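Local coordinates for intracellular protein transport protein USO1 (Saccharomyces cerevisiae S288c, PDB 6LSU), which is required for protein transport from the endoplasmic reticulum to the Golgi complex, as a membrane tether with a globular head and a coiled-coil tail, at residues L687-D692 with P697-S702; S677-N682 with Y704-F709; W411-N416 with F518-I523. All blocks are in the same frame, centred on the assembly; numbering follows the deposited sequence.

Contact 1: L687-D692 with P697-S702; sequences LTPELD and PKVYFS
Lys698 lays its side chain along Glu690, the two pointing the same way, while its backbone is tied to the same residue: Lys698 N donates to Glu690 O at 2.9 Å, with an N-H...O angle of 148°. The same oxygen also receives a CA-H...O contact from Pro697 CA at 3.3 Å. With CG anti to its own carbonyl carbon (chi1 -65°) and every later torsion extended, the lysine runs straight over the loop containing residues 687-692, its CD and CE passing near Leu691 O. Glu690 is just as straight beyond CG, yet OE2 to Lys698 NZ measures 3.8 Å, a long salt bridge on exposed side chains and probably a modest contribution. From across the lysine comes Asp692, whose OD1 stands 3.4 Å from Lys698 CG, beside the aliphatic shaft and away from the ammonium. Its other oxygen, OD2, forms a salt bridge with Arg577. Next to these charged groups the contact turns apolar. The rings of Pro689 and Pro697 lie side by side, CG of the first 3.5 Å from CB of the second, and both rest on Phe421 of helix 421-435. Val699 directs CG2 to Pro689 CB at 4.2 Å and also packs on Phe515 and Phe518. At the bend, Val699 N makes a weak bond to Pro697 O, which marks an inverse gamma turn centred on Lys698, set in the long irregular loop of the head region that ends at the N-cap Ser702 of helix 703-711.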
loop_
_atom_site.group_PDB
_atom_site.type_symbol
_atom_site.label_atom_id
_atom_site.label_comp_id
_atom_site.label_asym_id
_atom_site.label_seq_id
_atom_site.Cartn_x
_atom_site.Cartn_y
_atom_site.Cartn_z
ATOM N N LEU A 687 5.061 -5.553 -6.556
ATOM C CA LEU A 687 4.188 -6.184 -5.538
ATOM C C LEU A 687 2.957 -6.741 -6.243
ATOM O O LEU A 687 2.530 -6.112 -7.251
ATOM C CB LEU A 687 3.777 -5.128 -4.514
ATOM C CG LEU A 687 4.836 -4.775 -3.478
ATOM C CD1 LEU A 687 4.776 -3.294 -3.157
ATOM C CD2 LEU A 687 4.688 -5.631 -2.225
ATOM N N THR A 688 2.420 -7.856 -5.739
ATOM C CA THR A 688 1.172 -8.505 -6.235
ATOM C C THR A 688 1.226 -8.517 -7.761
ATOM O O THR A 688 0.422 -7.875 -8.433
ATOM C CB THR A 688 -0.068 -7.815 -5.637
ATOM O OG1 THR A 688 0.172 -7.588 -4.246
ATOM C CG2 THR A 688 -1.340 -8.625 -5.769
ATOM N N PRO A 689 2.221 -9.223 -8.335
ATOM C CA PRO A 689 2.384 -9.334 -9.792
ATOM C C PRO A 689 1.600 -10.513 -10.388
ATOM O O PRO A 689 1.156 -11.362 -9.597
ATOM C CB PRO A 689 3.878 -9.654 -9.871
ATOM C CG PRO A 689 4.055 -10.615 -8.707
ATOM C CD PRO A 689 3.235 -9.995 -7.597
ATOM N N GLU A 690 1.541 -10.625 -11.724
ATOM C CA GLU A 690 0.864 -11.768 -12.388
ATOM C C GLU A 690 1.675 -13.058 -12.180
ATOM O O GLU A 690 2.886 -12.975 -11.932
ATOM C CB GLU A 690 0.625 -11.486 -13.867
ATOM C CG GLU A 690 -0.607 -12.222 -14.383
ATOM C CD GLU A 690 -0.899 -12.108 -15.870
ATOM O OE1 GLU A 690 -2.012 -12.526 -16.282
ATOM O OE2 GLU A 690 -0.016 -11.613 -16.613
ATOM N N LEU A 691 1.022 -14.217 -12.286
ATOM C CA LEU A 691 1.642 -15.543 -12.034
ATOM C C LEU A 691 1.613 -16.462 -13.266
ATOM O O LEU A 691 0.912 -16.162 -14.247
ATOM C CB LEU A 691 0.918 -16.193 -10.856
ATOM C CG LEU A 691 1.378 -15.718 -9.479
ATOM C CD1 LEU A 691 0.799 -14.348 -9.171
ATOM C CD2 LEU A 691 0.969 -16.719 -8.409
ATOM N N ASP A 692 2.396 -17.546 -13.158
ATOM C CA ASP A 692 2.731 -18.583 -14.169
ATOM C C ASP A 692 1.888 -19.826 -13.926
ATOM O O ASP A 692 1.346 -19.948 -12.810
ATOM C CB ASP A 692 4.154 -19.113 -13.976
ATOM C CG ASP A 692 5.241 -18.258 -14.589
ATOM O OD1 ASP A 692 4.908 -17.097 -14.989
ATOM O OD2 ASP A 692 6.399 -18.765 -14.669
ATOM N N PRO A 697 5.851 -15.481 -9.984
ATOM C CA PRO A 697 5.599 -14.137 -10.488
ATOM C C PRO A 697 6.275 -13.921 -11.847
ATOM O O PRO A 697 7.317 -14.454 -12.049
ATOM C CB PRO A 697 6.233 -13.255 -9.418
ATOM C CG PRO A 697 6.141 -14.109 -8.174
ATOM C CD PRO A 697 6.449 -15.508 -8.650
ATOM N N LYS A 698 5.667 -13.100 -12.705
ATOM C CA LYS A 698 6.205 -12.754 -14.045
ATOM C C LYS A 698 7.129 -11.552 -13.883
ATOM O O LYS A 698 6.826 -10.433 -14.454
ATOM C CB LYS A 698 5.072 -12.517 -15.043
ATOM C CG LYS A 698 4.234 -13.750 -15.334
ATOM C CD LYS A 698 3.208 -13.514 -16.408
ATOM C CE LYS A 698 2.311 -14.712 -16.621
ATOM N NZ LYS A 698 1.691 -14.699 -17.968
ATOM N N VAL A 699 8.215 -11.793 -13.140
ATOM C CA VAL A 699 9.232 -10.765 -12.784
ATOM C C VAL A 699 10.559 -11.345 -13.252
ATOM O O VAL A 699 10.951 -12.431 -12.716
ATOM C CB VAL A 699 9.219 -10.435 -11.271
ATOM C CG1 VAL A 699 10.378 -9.549 -10.848
ATOM C CG2 VAL A 699 7.905 -9.787 -10.869
ATOM N N TYR A 700 11.270 -10.614 -14.095
ATOM C CA TYR A 700 12.540 -11.083 -14.715
ATOM C C TYR A 700 13.676 -10.075 -14.485
ATOM O O TYR A 700 14.777 -10.486 -14.148
ATOM C CB TYR A 700 12.234 -11.349 -16.204
ATOM C CG TYR A 700 11.097 -12.329 -16.388
ATOM C CD1 TYR A 700 11.208 -13.633 -15.935
ATOM C CD2 TYR A 700 9.885 -11.938 -16.922
ATOM C CE1 TYR A 700 10.161 -14.528 -16.035
ATOM C CE2 TYR A 700 8.821 -12.833 -17.024
ATOM C CZ TYR A 700 8.979 -14.136 -16.607
ATOM O OH TYR A 700 7.963 -15.033 -16.704
ATOM N N PHE A 701 13.394 -8.789 -14.675
ATOM C CA PHE A 701 14.383 -7.693 -14.705
ATOM C C PHE A 701 14.292 -6.840 -13.433
ATOM O O PHE A 701 13.283 -6.271 -13.154
ATOM C CB PHE A 701 14.166 -6.839 -15.955
ATOM C CG PHE A 701 14.309 -7.662 -17.204
ATOM C CD1 PHE A 701 15.555 -7.844 -17.782
ATOM C CD2 PHE A 701 13.232 -8.352 -17.724
ATOM C CE1 PHE A 701 15.719 -8.659 -18.893
ATOM C CE2 PHE A 701 13.394 -9.170 -18.826
ATOM C CZ PHE A 701 14.634 -9.318 -19.416
ATOM N N SER A 702 15.388 -6.743 -12.698
ATOM C CA SER A 702 15.643 -5.670 -11.717
ATOM C C SER A 702 15.487 -4.313 -12.398
ATOM O O SER A 702 16.007 -4.124 -13.530
ATOM C CB SER A 702 16.975 -5.758 -11.112
ATOM O OG SER A 702 17.323 -4.489 -10.593
#

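Contact 2: S677-N682 with Y704-F709; sequences SKVDMN and YFIQLF
Phe709 N donates to Phe705 O at 2.7 Å, closing the helical turn from which Ile706 reaches across to Val679 and Met681. No hydrogen bond joins the two segments; the contact is a small apolar one, with 93 Å² buried in all, and Ile706 contributes the largest share. The isoleucine uses its two branches separately. Its longer arm is extended, with CD1 nearly anti to CA (chi2 165°), and this carries the terminal methyl to within 4.4 Å of Val679 CG2. The shorter branch, CG2, meets Met681 SD at 4.2 Å. Valine and isoleucine both leave their backbones facing the other segment. The methionine does not, and has to fold back: bends at both chi1 and chi2 (-55° and -54°) bring the sulfur round to the helix. It settles beside its own neighbour as well, Met681 SD lying 4.0 Å from Val679 CG2, so that one valine methyl touches both the isoleucine and the thioether. The backbone of residues 680-682 turns at this point: a weak bond from Asn682 N to Asp680 O closes an inverse gamma turn centred on Met681. With the nearest alpha carbons, those of Met681 and Ile706, 8.4 Å apart, only side chains bridge the interval. Ile706 also packs on Phe676 and Phe701. The loop of residues 677-682 thus touches one flank of helix 703-711 near the surface, while Phe705 and Phe709 turn into the interior against helix 622-637 and Tyr704 and Leu708 lean on helix 577-590.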
loop_
_atom_site.group_PDB
_atom_site.type_symbol
_atom_site.label_atom_id
_atom_site.label_comp_id
_atom_site.label_asym_id
_atom_site.label_seq_id
_atom_site.Cartn_x
_atom_site.Cartn_y
_atom_site.Cartn_z
ATOM N N SER A 677 10.552 -6.636 -23.422
ATOM C CA SER A 677 9.577 -5.791 -24.157
ATOM C C SER A 677 8.278 -5.674 -23.345
ATOM O O SER A 677 7.688 -4.565 -23.328
ATOM C CB SER A 677 9.328 -6.326 -25.539
ATOM O OG SER A 677 8.605 -7.543 -25.475
ATOM N N LYS A 678 7.829 -6.753 -22.695
ATOM C CA LYS A 678 6.544 -6.679 -21.966
ATOM C C LYS A 678 6.816 -6.677 -20.465
ATOM O O LYS A 678 6.597 -7.692 -19.809
ATOM C CB LYS A 678 5.527 -7.696 -22.496
ATOM C CG LYS A 678 4.441 -7.104 -23.413
ATOM C CD LYS A 678 4.236 -5.572 -23.354
ATOM C CE LYS A 678 3.744 -5.041 -22.016
ATOM N NZ LYS A 678 4.188 -3.646 -21.779
ATOM N N VAL A 679 7.278 -5.524 -19.984
ATOM C CA VAL A 679 7.448 -5.171 -18.553
ATOM C C VAL A 679 6.818 -3.793 -18.361
ATOM O O VAL A 679 7.120 -2.895 -19.168
ATOM C CB VAL A 679 8.928 -5.167 -18.129
ATOM C CG1 VAL A 679 9.620 -6.454 -18.543
ATOM C CG2 VAL A 679 9.688 -3.947 -18.640
ATOM N N ASP A 680 5.972 -3.654 -17.340
ATOM C CA ASP A 680 5.324 -2.374 -16.949
ATOM C C ASP A 680 6.422 -1.456 -16.388
ATOM O O ASP A 680 7.101 -1.889 -15.440
ATOM C CB ASP A 680 4.195 -2.606 -15.927
ATOM C CG ASP A 680 3.674 -4.038 -15.814
ATOM O OD1 ASP A 680 4.119 -4.895 -16.613
ATOM O OD2 ASP A 680 2.834 -4.300 -14.910
ATOM N N MET A 681 6.593 -0.241 -16.926
ATOM C CA MET A 681 7.668 0.707 -16.493
ATOM C C MET A 681 7.294 1.356 -15.151
ATOM O O MET A 681 7.235 2.605 -15.074
ATOM C CB MET A 681 7.924 1.800 -17.536
ATOM C CG MET A 681 8.239 1.264 -18.917
ATOM S SD MET A 681 9.610 0.073 -18.917
ATOM C CE MET A 681 9.903 -0.099 -20.676
ATOM N N ASN A 682 7.123 0.521 -14.123
ATOM C CA ASN A 682 6.748 0.884 -12.731
ATOM C C ASN A 682 7.988 0.747 -11.839
ATOM O O ASN A 682 8.649 -0.310 -11.933
ATOM C CB ASN A 682 5.647 -0.038 -12.208
ATOM C CG ASN A 682 6.081 -1.491 -12.152
ATOM O OD1 ASN A 682 6.592 -1.956 -11.138
ATOM N ND2 ASN A 682 5.901 -2.216 -13.242
ATOM N N TYR A 704 16.844 -1.541 -11.736
ATOM C CA TYR A 704 18.103 -0.815 -12.015
ATOM C C TYR A 704 18.583 -1.199 -13.414
ATOM O O TYR A 704 19.116 -0.317 -14.101
ATOM C CB TYR A 704 19.158 -1.101 -10.942
ATOM C CG TYR A 704 18.572 -0.984 -9.567
ATOM C CD1 TYR A 704 18.133 0.249 -9.108
ATOM C CD2 TYR A 704 18.342 -2.109 -8.774
ATOM C CE1 TYR A 704 17.520 0.377 -7.872
ATOM C CE2 TYR A 704 17.742 -1.984 -7.524
ATOM C CZ TYR A 704 17.312 -0.734 -7.090
ATOM O OH TYR A 704 16.702 -0.548 -5.901
ATOM N N PHE A 705 18.405 -2.463 -13.824
ATOM C CA PHE A 705 18.877 -2.924 -15.151
ATOM C C PHE A 705 18.028 -2.234 -16.222
ATOM O O PHE A 705 18.593 -1.641 -17.200
ATOM C CB PHE A 705 18.820 -4.439 -15.310
ATOM C CG PHE A 705 19.092 -4.829 -16.733
ATOM C CD1 PHE A 705 20.392 -4.859 -17.204
ATOM C CD2 PHE A 705 18.048 -5.080 -17.613
ATOM C CE1 PHE A 705 20.662 -5.185 -18.524
ATOM C CE2 PHE A 705 18.318 -5.368 -18.944
ATOM C CZ PHE A 705 19.627 -5.430 -19.397
ATOM N N ILE A 706 16.706 -2.290 -16.034
ATOM C CA ILE A 706 15.717 -1.597 -16.914
ATOM C C ILE A 706 16.108 -0.131 -17.065
ATOM O O ILE A 706 15.946 0.360 -18.158
ATOM C CB ILE A 706 14.283 -1.717 -16.373
ATOM C CG1 ILE A 706 13.832 -3.170 -16.253
ATOM C CG2 ILE A 706 13.330 -0.937 -17.243
ATOM C CD1 ILE A 706 12.607 -3.363 -15.423
ATOM N N GLN A 707 16.507 0.570 -15.995
ATOM C CA GLN A 707 16.750 2.031 -16.065
ATOM C C GLN A 707 18.029 2.201 -16.879
ATOM O O GLN A 707 18.112 3.104 -17.761
ATOM C CB GLN A 707 16.889 2.670 -14.678
ATOM C CG GLN A 707 15.592 3.165 -14.046
ATOM C CD GLN A 707 15.788 3.396 -12.566
ATOM O OE1 GLN A 707 16.550 4.268 -12.151
ATOM N NE2 GLN A 707 15.128 2.582 -11.759
ATOM N N LEU A 708 19.027 1.375 -16.565
ATOM C CA LEU A 708 20.342 1.445 -17.257
ATOM C C LEU A 708 20.141 1.179 -18.765
ATOM O O LEU A 708 20.600 1.974 -19.575
ATOM C CB LEU A 708 21.283 0.418 -16.647
ATOM C CG LEU A 708 22.622 0.328 -17.373
ATOM C CD1 LEU A 708 23.502 1.511 -16.992
ATOM C CD2 LEU A 708 23.329 -0.983 -17.083
ATOM N N PHE A 709 19.430 0.117 -19.135
ATOM C CA PHE A 709 19.221 -0.222 -20.552
ATOM C C PHE A 709 18.535 0.963 -21.239
ATOM O O PHE A 709 19.124 1.548 -22.176
ATOM C CB PHE A 709 18.444 -1.523 -20.720
ATOM C CG PHE A 709 18.268 -1.870 -22.166
ATOM C CD1 PHE A 709 19.346 -2.293 -22.929
ATOM C CD2 PHE A 709 17.049 -1.691 -22.783
ATOM C CE1 PHE A 709 19.183 -2.600 -24.270
ATOM C CE2 PHE A 709 16.889 -1.987 -24.125
ATOM C CZ PHE A 709 17.958 -2.431 -24.868
#

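Contact 3: W411-N416 with F518-I523; sequences WMLYAN and FFTTDI
Met412 and Phe519 bury the most surface here, 82 and 62 Å² in turn. The methionine leaves its helix extended as far as the sulfur, CG anti to the backbone nitrogen (chi1 -165°) and SD anti to CA, and bends at the last torsion to turn its methyl aside. That route carries the thioether past the root of the phenylalanine: Met412 CG is 3.7 Å from Phe519 CG, and Met412 SD is 3.8 Å from Phe519 CB. The sulfur lies 4.8 Å from the ring centroid, 40° off the ring normal, an oblique Met-aromatic contact. The same ring brings CD2 close to Met412 O, which approaches it obliquely; this buried carbonyl accepts a hydrogen bond from Arg424. One residue on, Leu413 brings its CD2 methyl up against Thr520, crossing it at about a right angle; the hydroxyl of that threonine is bonded back to Lys516 O within its own helix. All four residues are buried. The C-terminal end of helix 404-414, in ARM repeat 7, is thereby packed against helix 514-528, with helix 421-435 alongside Met412 and Phe519 and helix 499-504 covering Thr520.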
loop_
_atom_site.group_PDB
_atom_site.type_symbol
_atom_site.label_atom_id
_atom_site.label_comp_id
_atom_site.label_asym_id
_atom_site.label_seq_id
_atom_site.Cartn_x
_atom_site.Cartn_y
_atom_site.Cartn_z
ATOM N N TRP A 411 14.758 -13.807 5.054
ATOM C CA TRP A 411 13.370 -13.966 4.564
ATOM C C TRP A 411 13.369 -13.698 3.078
ATOM O O TRP A 411 12.818 -14.550 2.329
ATOM C CB TRP A 411 12.397 -13.032 5.278
ATOM C CG TRP A 411 11.922 -13.602 6.567
ATOM C CD1 TRP A 411 12.519 -14.565 7.310
ATOM C CD2 TRP A 411 10.758 -13.200 7.293
ATOM N NE1 TRP A 411 11.803 -14.799 8.454
ATOM C CE2 TRP A 411 10.699 -13.999 8.445
ATOM C CE3 TRP A 411 9.750 -12.273 7.056
ATOM C CZ2 TRP A 411 9.699 -13.858 9.386
ATOM C CZ3 TRP A 411 8.741 -12.157 7.975
ATOM C CH2 TRP A 411 8.719 -12.937 9.125
ATOM N N MET A 412 14.035 -12.602 2.700
ATOM C CA MET A 412 14.181 -12.201 1.288
ATOM C C MET A 412 14.675 -13.405 0.460
ATOM O O MET A 412 14.090 -13.627 -0.657
ATOM C CB MET A 412 15.149 -11.021 1.133
ATOM C CG MET A 412 14.998 -10.412 -0.214
ATOM S SD MET A 412 16.112 -9.054 -0.497
ATOM C CE MET A 412 17.614 -9.814 0.076
ATOM N N LEU A 413 15.726 -14.100 0.931
ATOM C CA LEU A 413 16.518 -15.079 0.117
ATOM C C LEU A 413 15.888 -16.468 0.196
ATOM O O LEU A 413 15.640 -17.025 -0.889
ATOM C CB LEU A 413 17.959 -15.190 0.634
ATOM C CG LEU A 413 18.820 -13.953 0.457
ATOM C CD1 LEU A 413 20.209 -14.175 0.992
ATOM C CD2 LEU A 413 18.878 -13.553 -0.998
ATOM N N TYR A 414 15.659 -16.987 1.421
ATOM C CA TYR A 414 15.356 -18.412 1.670
ATOM C C TYR A 414 13.923 -18.652 2.159
ATOM O O TYR A 414 13.648 -19.810 2.601
ATOM C CB TYR A 414 16.329 -19.020 2.691
ATOM C CG TYR A 414 17.782 -18.800 2.374
ATOM C CD1 TYR A 414 18.445 -19.530 1.395
ATOM C CD2 TYR A 414 18.492 -17.818 3.060
ATOM C CE1 TYR A 414 19.780 -19.268 1.086
ATOM C CE2 TYR A 414 19.822 -17.555 2.765
ATOM C CZ TYR A 414 20.464 -18.272 1.764
ATOM O OH TYR A 414 21.761 -17.968 1.467
ATOM N N ALA A 415 13.034 -17.644 2.152
ATOM C CA ALA A 415 11.685 -17.816 2.749
ATOM C C ALA A 415 10.676 -18.010 1.633
ATOM O O ALA A 415 9.602 -17.334 1.673
ATOM C CB ALA A 415 11.293 -16.661 3.628
ATOM N N ASN A 416 10.984 -18.897 0.686
ATOM C CA ASN A 416 9.955 -19.420 -0.251
ATOM C C ASN A 416 9.194 -20.519 0.506
ATOM O O ASN A 416 9.646 -20.932 1.609
ATOM C CB ASN A 416 10.567 -19.824 -1.593
ATOM C CG ASN A 416 11.419 -21.073 -1.508
ATOM O OD1 ASN A 416 11.672 -21.614 -0.432
ATOM N ND2 ASN A 416 11.855 -21.554 -2.653
ATOM N N PHE A 518 17.519 -13.453 -7.840
ATOM C CA PHE A 518 16.944 -12.197 -8.397
ATOM C C PHE A 518 17.073 -11.049 -7.380
ATOM O O PHE A 518 17.577 -9.977 -7.693
ATOM C CB PHE A 518 15.504 -12.422 -8.817
ATOM C CG PHE A 518 14.839 -11.115 -9.180
ATOM C CD1 PHE A 518 15.107 -10.498 -10.388
ATOM C CD2 PHE A 518 14.106 -10.416 -8.229
ATOM C CE1 PHE A 518 14.562 -9.240 -10.664
ATOM C CE2 PHE A 518 13.582 -9.169 -8.506
ATOM C CZ PHE A 518 13.798 -8.581 -9.727
ATOM N N PHE A 519 16.673 -11.305 -6.139
ATOM C CA PHE A 519 16.850 -10.392 -4.985
ATOM C C PHE A 519 18.319 -10.055 -4.798
ATOM O O PHE A 519 18.637 -8.817 -4.830
ATOM C CB PHE A 519 16.116 -10.949 -3.770
ATOM C CG PHE A 519 14.619 -10.826 -3.889
ATOM C CD1 PHE A 519 14.040 -9.655 -4.353
ATOM C CD2 PHE A 519 13.778 -11.876 -3.499
ATOM C CE1 PHE A 519 12.656 -9.559 -4.494
ATOM C CE2 PHE A 519 12.390 -11.775 -3.601
ATOM C CZ PHE A 519 11.839 -10.631 -4.128
ATOM N N THR A 520 19.187 -11.056 -4.674
ATOM C CA THR A 520 20.663 -10.857 -4.524
ATOM C C THR A 520 21.172 -9.934 -5.642
ATOM O O THR A 520 21.782 -8.880 -5.377
ATOM C CB THR A 520 21.398 -12.198 -4.471
ATOM O OG1 THR A 520 20.852 -12.937 -3.364
ATOM C CG2 THR A 520 22.868 -12.051 -4.167
ATOM N N THR A 521 20.927 -10.237 -6.889
ATOM C CA THR A 521 21.494 -9.369 -7.935
ATOM C C THR A 521 20.856 -7.980 -7.791
ATOM O O THR A 521 21.503 -6.966 -7.991
ATOM C CB THR A 521 21.347 -10.031 -9.306
ATOM O OG1 THR A 521 20.013 -10.557 -9.429
ATOM C CG2 THR A 521 22.354 -11.137 -9.453
ATOM N N ASP A 522 19.573 -7.927 -7.502
ATOM C CA ASP A 522 18.839 -6.638 -7.407
ATOM C C ASP A 522 19.384 -5.778 -6.250
ATOM O O ASP A 522 19.601 -4.597 -6.417
ATOM C CB ASP A 522 17.347 -6.863 -7.205
ATOM C CG ASP A 522 16.570 -5.550 -7.095
ATOM O OD1 ASP A 522 16.467 -4.854 -8.129
ATOM O OD2 ASP A 522 16.160 -5.193 -5.963
ATOM N N ILE A 523 19.701 -6.363 -5.115
ATOM C CA ILE A 523 20.375 -5.587 -4.027
ATOM C C ILE A 523 21.752 -5.105 -4.478
ATOM O O ILE A 523 21.988 -3.891 -4.287
ATOM C CB ILE A 523 20.414 -6.387 -2.710
ATOM C CG1 ILE A 523 20.285 -5.440 -1.534
ATOM C CG2 ILE A 523 21.609 -7.289 -2.569
ATOM C CD1 ILE A 523 18.970 -4.786 -1.546
#

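How the contacts relate
All three contacts lie in the C-terminal half of the globular head. Contact 1 is nested within the loop that contact 2 closes, their centres about 13 Å apart, and Phe701 joins them by packing its CB 3.7 Å from Ile706 CG1. Contact 3 closes earlier in the chain, its centre about 14 Å from that of contact 1 and 19 Å from that of contact 2. Its segment 518-523, on helix 514-528, meets the loop through Asp522: OD1 is 2.6 Å from Ser702 OG, a probable hydrogen bond, and Ser702 in turn caps the helix used by contact 2. Lys432 forms a salt bridge with the other oxygen of Asp522, OD2, and a hydrogen bond with Tyr704 OH.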